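Fucose-specific lectin (Aleuria aurantia, PDB 6GKE) binds L-fucose on glycans, with strongest preference for the alpha-1,6-linked core fucose of glycoproteins, through five sites on a six-bladed beta-propeller. Local coordinates at residues T7-A12 with D263-A268; R77-N82 with L115-W120. The protein carries 1 engineered substitution. One frame throughout, in Å; residues are numbered along the deposited sequence. Where two conformers were deposited one is given.

Contact 1: T7-A12 with D263-A268. With GOL (glycerol), chain J.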
loop_
_atom_site.group_PDB
_atom_site.type_symbol
_atom_site.label_atom_id
_atom_site.label_comp_id
_atom_site.label_asym_id
_atom_site.label_seq_id
_atom_site.Cartn_x
_atom_site.Cartn_y
_atom_site.Cartn_z
ATOM N N THR A 7 -0.660 -1.895 4.669
ATOM C CA THR A 7 0.041 -2.067 5.966
ATOM C C THR A 7 -0.802 -1.547 7.136
ATOM O O THR A 7 -0.295 -1.402 8.248
ATOM C CB THR A 7 1.493 -1.551 6.002
ATOM O OG1 THR A 7 1.574 -0.127 6.068
ATOM C CG2 THR A 7 2.306 -2.062 4.835
ATOM N N SER A 8 -2.112 -1.381 6.926
ATOM C CA SER A 8 -3.044 -1.280 8.042
ATOM C C SER A 8 -2.859 -2.477 8.975
ATOM O O SER A 8 -2.705 -3.609 8.521
ATOM C CB SER A 8 -4.462 -1.275 7.534
ATOM O OG SER A 8 -5.414 -1.266 8.586
ATOM N N LYS A 9 -2.998 -2.238 10.278
ATOM C CA LYS A 9 -3.190 -3.341 11.191
ATOM C C LYS A 9 -4.633 -3.840 11.060
ATOM O O LYS A 9 -5.483 -3.212 10.430
ATOM C CB LYS A 9 -2.800 -2.947 12.618
ATOM C CG LYS A 9 -1.296 -2.834 12.832
ATOM C CD LYS A 9 -0.638 -1.615 12.211
ATOM C CE LYS A 9 0.749 -1.397 12.778
ATOM N NZ LYS A 9 1.431 -0.228 12.169
ATOM N N ILE A 10 -4.874 -5.012 11.641
ATOM C CA ILE A 10 -6.156 -5.692 11.564
ATOM C C ILE A 10 -6.511 -6.165 12.971
ATOM O O ILE A 10 -5.638 -6.559 13.733
ATOM C CB ILE A 10 -6.113 -6.882 10.582
ATOM C CG1 ILE A 10 -5.531 -6.489 9.224
ATOM C CG2 ILE A 10 -7.489 -7.512 10.430
ATOM C CD1 ILE A 10 -5.230 -7.665 8.323
ATOM N N ALA A 11 -7.798 -6.156 13.315
ATOM C CA ALA A 11 -8.280 -6.788 14.546
ATOM C C ALA A 11 -9.564 -7.543 14.223
ATOM O O ALA A 11 -10.314 -7.128 13.356
ATOM C CB ALA A 11 -8.506 -5.770 15.640
ATOM N N ALA A 12 -9.805 -8.647 14.929
ATOM C CA ALA A 12 -10.945 -9.490 14.611
ATOM C C ALA A 12 -11.516 -10.132 15.873
ATOM O O ALA A 12 -10.783 -10.472 16.797
ATOM C CB ALA A 12 -10.543 -10.551 13.621
ATOM N N ASP A 263 5.308 -6.773 4.458
ATOM C CA ASP A 263 5.221 -5.801 5.566
ATOM C C ASP A 263 3.788 -5.649 6.096
ATOM O O ASP A 263 3.481 -4.678 6.782
ATOM C CB ASP A 263 5.801 -4.447 5.152
ATOM C CG ASP A 263 7.243 -4.580 4.712
ATOM O OD1 ASP A 263 8.036 -5.149 5.486
ATOM O OD2 ASP A 263 7.564 -4.137 3.594
ATOM N N THR A 264 2.946 -6.662 5.868
ATOM C CA THR A 264 1.549 -6.652 6.277
ATOM C C THR A 264 1.363 -7.427 7.587
ATOM O O THR A 264 2.264 -8.094 8.085
ATOM C CB THR A 264 0.660 -7.223 5.169
ATOM O OG1 THR A 264 1.086 -8.557 4.893
ATOM C CG2 THR A 264 0.690 -6.373 3.919
ATOM N N PHE A 265 0.144 -7.342 8.121
ATOM C CA PHE A 265 -0.191 -7.866 9.446
ATOM C C PHE A 265 -1.259 -8.957 9.355
ATOM O O PHE A 265 -1.952 -9.086 8.347
ATOM C CB PHE A 265 -0.654 -6.709 10.337
ATOM C CG PHE A 265 0.433 -5.683 10.518
ATOM C CD1 PHE A 265 1.482 -5.918 11.394
ATOM C CD2 PHE A 265 0.470 -4.534 9.745
ATOM C CE1 PHE A 265 2.527 -5.015 11.517
ATOM C CE2 PHE A 265 1.517 -3.632 9.871
ATOM C CZ PHE A 265 2.545 -3.878 10.751
ATOM N N ILE A 266 -1.404 -9.706 10.454
ATOM C CA ILE A 266 -2.469 -10.690 10.584
ATOM C C ILE A 266 -3.316 -10.372 11.819
ATOM O O ILE A 266 -2.940 -9.588 12.688
ATOM C CB ILE A 266 -1.937 -12.140 10.648
ATOM C CG1 ILE A 266 -1.110 -12.417 11.908
ATOM C CG2 ILE A 266 -1.184 -12.471 9.375
ATOM C CD1 ILE A 266 -0.786 -13.883 12.128
ATOM N N ALA A 267 -4.474 -11.027 11.894
ATOM C CA ALA A 267 -5.293 -11.061 13.095
ATOM C C ALA A 267 -6.045 -12.388 13.103
ATOM O O ALA A 267 -6.304 -12.946 12.041
ATOM C CB ALA A 267 -6.263 -9.901 13.130
ATOM N N ALA A 268 -6.396 -12.880 14.290
ATOM C CA ALA A 268 -7.136 -14.126 14.389
ATOM C C ALA A 268 -8.366 -13.929 15.267
ATOM O O ALA A 268 -8.354 -13.141 16.211
ATOM C CB ALA A 268 -6.264 -15.233 14.932
HETATM C C1 GOL J . -8.085 -9.298 18.538
HETATM O O1 GOL J . -7.256 -8.129 18.697
HETATM C C2 GOL J . -7.632 -10.035 17.283
HETATM O O2 GOL J . -7.329 -9.036 16.337
HETATM C C3 GOL J . -6.343 -10.776 17.666
HETATM O O3 GOL J . -5.598 -11.267 16.544
HETATM O O HOH W 1 -1.402 -5.235 6.754
HETATM O O HOH W 2 -2.944 -6.842 13.130
#
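Phe265 and Lys9 meet where the first and last blades of the six-bladed beta-propeller come together, their innermost strands 10-15 and 267-271 entering side by side in the same direction. The lysine chain lies over one face of the ring: CG sits 4.0 Å from the Phe265 centroid and only 15° off its normal, a CH-pi contact, while CE reaches the rim at CZ. A bend at chi2 (73°) carries the chain along the ring, and NZ is held beyond it by the carbonyl of Phe60. At the edge of the same ring lie two carbonyl oxygens, Thr7 O being 3.3 Å from Phe265 CE2 and Ser8 O close to CD2. Further along, the methyl of Ala267 packs against Ile10, CB to CG2 3.8 Å.

No direct hydrogen bond joins the segments; on the looser side two waters bridge the backbones instead. One donates to Ser8 O and accepts from Phe265 N, whereas a second accepts from Ile10 N and lies 2.8 Å from Ile266 O. At Ala12 and Ala268 the CA atoms are 6.0 Å apart, and a glycerol, probably from the crystallisation liquor, links the two backbones. Its O2 takes the N-H of Ala12 at 2.9 Å, and its O3 receives the nearly straight bond from Ala268 N, 172° at the hydrogen.

Contact 2: R77-N82 with L115-W120. With FUC (alpha-L-fucopyranose), chain B.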
loop_
_atom_site.group_PDB
_atom_site.type_symbol
_atom_site.label_atom_id
_atom_site.label_comp_id
_atom_site.label_asym_id
_atom_site.label_seq_id
_atom_site.Cartn_x
_atom_site.Cartn_y
_atom_site.Cartn_z
ATOM N N ARG A 77 -14.954 -3.697 22.170
ATOM C CA ARG A 77 -13.970 -2.656 22.430
ATOM C C ARG A 77 -12.873 -2.779 21.377
ATOM O O ARG A 77 -12.351 -3.876 21.161
ATOM C CB ARG A 77 -13.369 -2.783 23.833
ATOM C CG ARG A 77 -14.388 -2.792 24.962
ATOM C CD ARG A 77 -15.123 -1.469 25.109
ATOM N NE ARG A 77 -16.056 -1.460 26.231
ATOM C CZ ARG A 77 -17.338 -1.829 26.177
ATOM N NH1 ARG A 77 -17.879 -2.249 25.045
ATOM N NH2 ARG A 77 -18.081 -1.784 27.270
ATOM N N VAL A 78 -12.561 -1.651 20.728
ATOM C CA VAL A 78 -11.513 -1.577 19.730
ATOM C C VAL A 78 -10.457 -0.598 20.239
ATOM O O VAL A 78 -10.770 0.554 20.515
ATOM C CB VAL A 78 -12.045 -1.150 18.350
ATOM C CG1 VAL A 78 -10.915 -1.062 17.335
ATOM C CG2 VAL A 78 -13.128 -2.093 17.855
ATOM N N TYR A 79 -9.220 -1.088 20.362
ATOM C CA TYR A 79 -8.081 -0.316 20.860
ATOM C C TYR A 79 -7.237 0.157 19.682
ATOM O O TYR A 79 -7.059 -0.557 18.698
ATOM C CB TYR A 79 -7.269 -1.151 21.859
ATOM C CG TYR A 79 -8.141 -1.518 23.028
ATOM C CD1 TYR A 79 -8.469 -0.555 23.965
ATOM C CD2 TYR A 79 -8.759 -2.754 23.124
ATOM C CE1 TYR A 79 -9.369 -0.809 24.983
ATOM C CE2 TYR A 79 -9.664 -3.030 24.139
ATOM C CZ TYR A 79 -9.982 -2.048 25.060
ATOM O OH TYR A 79 -10.921 -2.304 26.020
ATOM N N CYS A 80 -6.722 1.381 19.825
ATOM C CA CYS A 80 -5.951 2.033 18.790
ATOM C C CYS A 80 -5.127 3.139 19.447
ATOM O O CYS A 80 -5.109 3.255 20.669
ATOM C CB CYS A 80 -6.875 2.571 17.704
ATOM S SG CYS A 80 -7.991 3.870 18.296
ATOM N N VAL A 81 -4.444 3.948 18.637
ATOM C CA VAL A 81 -3.623 5.037 19.083
ATOM C C VAL A 81 -4.057 6.316 18.332
ATOM O O VAL A 81 -4.221 6.245 17.111
ATOM C CB VAL A 81 -2.158 4.624 18.829
ATOM C CG1 VAL A 81 -1.187 5.719 19.210
ATOM C CG2 VAL A 81 -1.801 3.332 19.560
ATOM N N ASN A 82 -4.161 7.457 19.017
ATOM C CA ASN A 82 -4.492 8.708 18.348
ATOM C C ASN A 82 -3.213 9.359 17.798
ATOM O O ASN A 82 -2.124 8.797 17.858
ATOM C CB ASN A 82 -5.335 9.605 19.257
ATOM C CG ASN A 82 -4.562 10.269 20.375
ATOM O OD1 ASN A 82 -3.336 10.185 20.445
ATOM N ND2 ASN A 82 -5.281 10.939 21.263
ATOM N N LEU A 115 -0.496 -3.574 19.341
ATOM C CA LEU A 115 -1.432 -3.716 20.447
ATOM C C LEU A 115 -2.005 -5.126 20.440
ATOM O O LEU A 115 -2.281 -5.688 19.373
ATOM C CB LEU A 115 -2.598 -2.729 20.326
ATOM C CG LEU A 115 -2.265 -1.249 20.484
ATOM C CD1 LEU A 115 -3.504 -0.407 20.226
ATOM C CD2 LEU A 115 -1.689 -0.942 21.859
ATOM N N ALA A 116 -2.259 -5.648 21.640
ATOM C CA ALA A 116 -3.046 -6.855 21.789
ATOM C C ALA A 116 -4.008 -6.644 22.950
ATOM O O ALA A 116 -3.769 -5.816 23.826
ATOM C CB ALA A 116 -2.166 -8.057 22.031
ATOM N N ALA A 117 -5.096 -7.410 22.958
ATOM C CA ALA A 117 -6.040 -7.329 24.044
ATOM C C ALA A 117 -6.671 -8.697 24.267
ATOM O O ALA A 117 -6.787 -9.503 23.346
ATOM C CB ALA A 117 -7.101 -6.282 23.781
ATOM N N LEU A 118 -7.095 -8.919 25.512
ATOM C CA LEU A 118 -7.869 -10.094 25.867
ATOM C C LEU A 118 -8.973 -9.683 26.841
ATOM O O LEU A 118 -8.953 -8.595 27.421
ATOM C CB LEU A 118 -6.966 -11.193 26.446
ATOM C CG LEU A 118 -6.178 -10.862 27.716
ATOM C CD1 LEU A 118 -7.049 -10.839 28.967
ATOM C CD2 LEU A 118 -5.043 -11.864 27.902
ATOM N N GLN A 119 -9.935 -10.585 27.018
ATOM C CA GLN A 119 -11.027 -10.372 27.933
ATOM C C GLN A 119 -11.463 -11.728 28.483
ATOM O O GLN A 119 -11.457 -12.717 27.758
ATOM C CB GLN A 119 -12.186 -9.669 27.222
ATOM C CG GLN A 119 -13.334 -9.238 28.128
ATOM C CD GLN A 119 -14.317 -10.302 28.559
ATOM O OE1 GLN A 119 -14.903 -10.196 29.636
ATOM N NE2 GLN A 119 -14.541 -11.312 27.725
ATOM N N TRP A 120 -11.881 -11.745 29.749
ATOM C CA TRP A 120 -12.586 -12.914 30.279
ATOM C C TRP A 120 -13.633 -12.464 31.294
ATOM O O TRP A 120 -13.480 -11.453 31.971
ATOM C CB TRP A 120 -11.639 -13.941 30.926
ATOM C CG TRP A 120 -11.350 -13.632 32.362
ATOM C CD1 TRP A 120 -12.074 -14.047 33.442
ATOM C CD2 TRP A 120 -10.330 -12.760 32.877
ATOM N NE1 TRP A 120 -11.570 -13.507 34.592
ATOM C CE2 TRP A 120 -10.494 -12.720 34.279
ATOM C CE3 TRP A 120 -9.281 -12.032 32.300
ATOM C CZ2 TRP A 120 -9.655 -11.978 35.106
ATOM C CZ3 TRP A 120 -8.452 -11.299 33.123
ATOM C CH2 TRP A 120 -8.641 -11.273 34.503
HETATM C C1 FUC B . -16.853 1.174 29.181
HETATM C C2 FUC B . -15.603 1.869 28.655
HETATM C C3 FUC B . -14.384 1.464 29.473
HETATM C C4 FUC B . -14.271 -0.059 29.473
HETATM C C5 FUC B . -15.546 -0.645 30.066
HETATM C C6 FUC B . -15.541 -2.162 30.133
HETATM O O2 FUC B . -15.779 3.289 28.712
HETATM O O3 FUC B . -13.212 2.113 28.967
HETATM O O4 FUC B . -14.129 -0.587 28.147
HETATM O O5 FUC B . -16.667 -0.239 29.260
#
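An apolar contact between neighbouring blades joins the second strand of one four-stranded sheet, 73-81, to the innermost strand of the next, 116-120. It is small, burying 172 Å² over both sides, and no hydrogen bond crosses it. Leu115 does most of the touching, with a single methyl: CD1 lies 3.7 Å from Cys80 N, against the backbone between Tyr79 and Cys80, and also meets Tyr79 CB and Val81 CG2, the latter at 4.2 Å. With Leu115 CG beside its own backbone N (chi1 -67°) and the chain extended at chi2, this methyl is carried across to strand 73-81.

Two residues on from Leu115, the methyl of Ala117 approaches the Tyr79 ring obliquely, CB to CD2 4.0 Å. The OH of Tyr79 is hydrogen-bonded to Glu89 OE2, consistent with Tyr79 acting as a second-shell residue that orients the fucose-binding Glu89.

Arg77, two residues before Tyr79, grips the fucose directly. Its NE donates to O4 of the sugar at 2.9 Å, and NH2 reaches the ring oxygen O5, also at 2.9 Å, with an angle of 154° at the hydrogen; a longer, weak bond runs from NE to O5. The bend at chi2 (-66°) helps turn the guanidinium toward the sugar, which approaches at its edge, and Gln75 OE1 holds NH2 as well. Glu89 OE1, Gln101 OE1 and Trp153 NE1 also hydrogen-bond this fucose. Arginine, glutamate and tryptophan drawn from two adjacent blades form the interblade fucose site of the fungal fucose-specific lectin propeller.

In the fold
Both contacts join adjacent blades of one propeller, and their centres lie 13 Å apart, with nearest atoms about 6 Å from each other and no touch. Contact 2 is nested in the chain between the two segments of contact 1: it links the sheet that starts with strand 64-70 to the one that starts with strand 116-120, whereas contact 1 brings the sheet of strand 267-271 back to that of strand 10-15. Contact 1 therefore lies at the closure of the ring and sets two innermost strands side by side, while contact 2 reaches from an innermost strand to the second strand of the preceding blade. The fucose sites lie between adjacent blades, and contact 2 holds Arg77 of one of them.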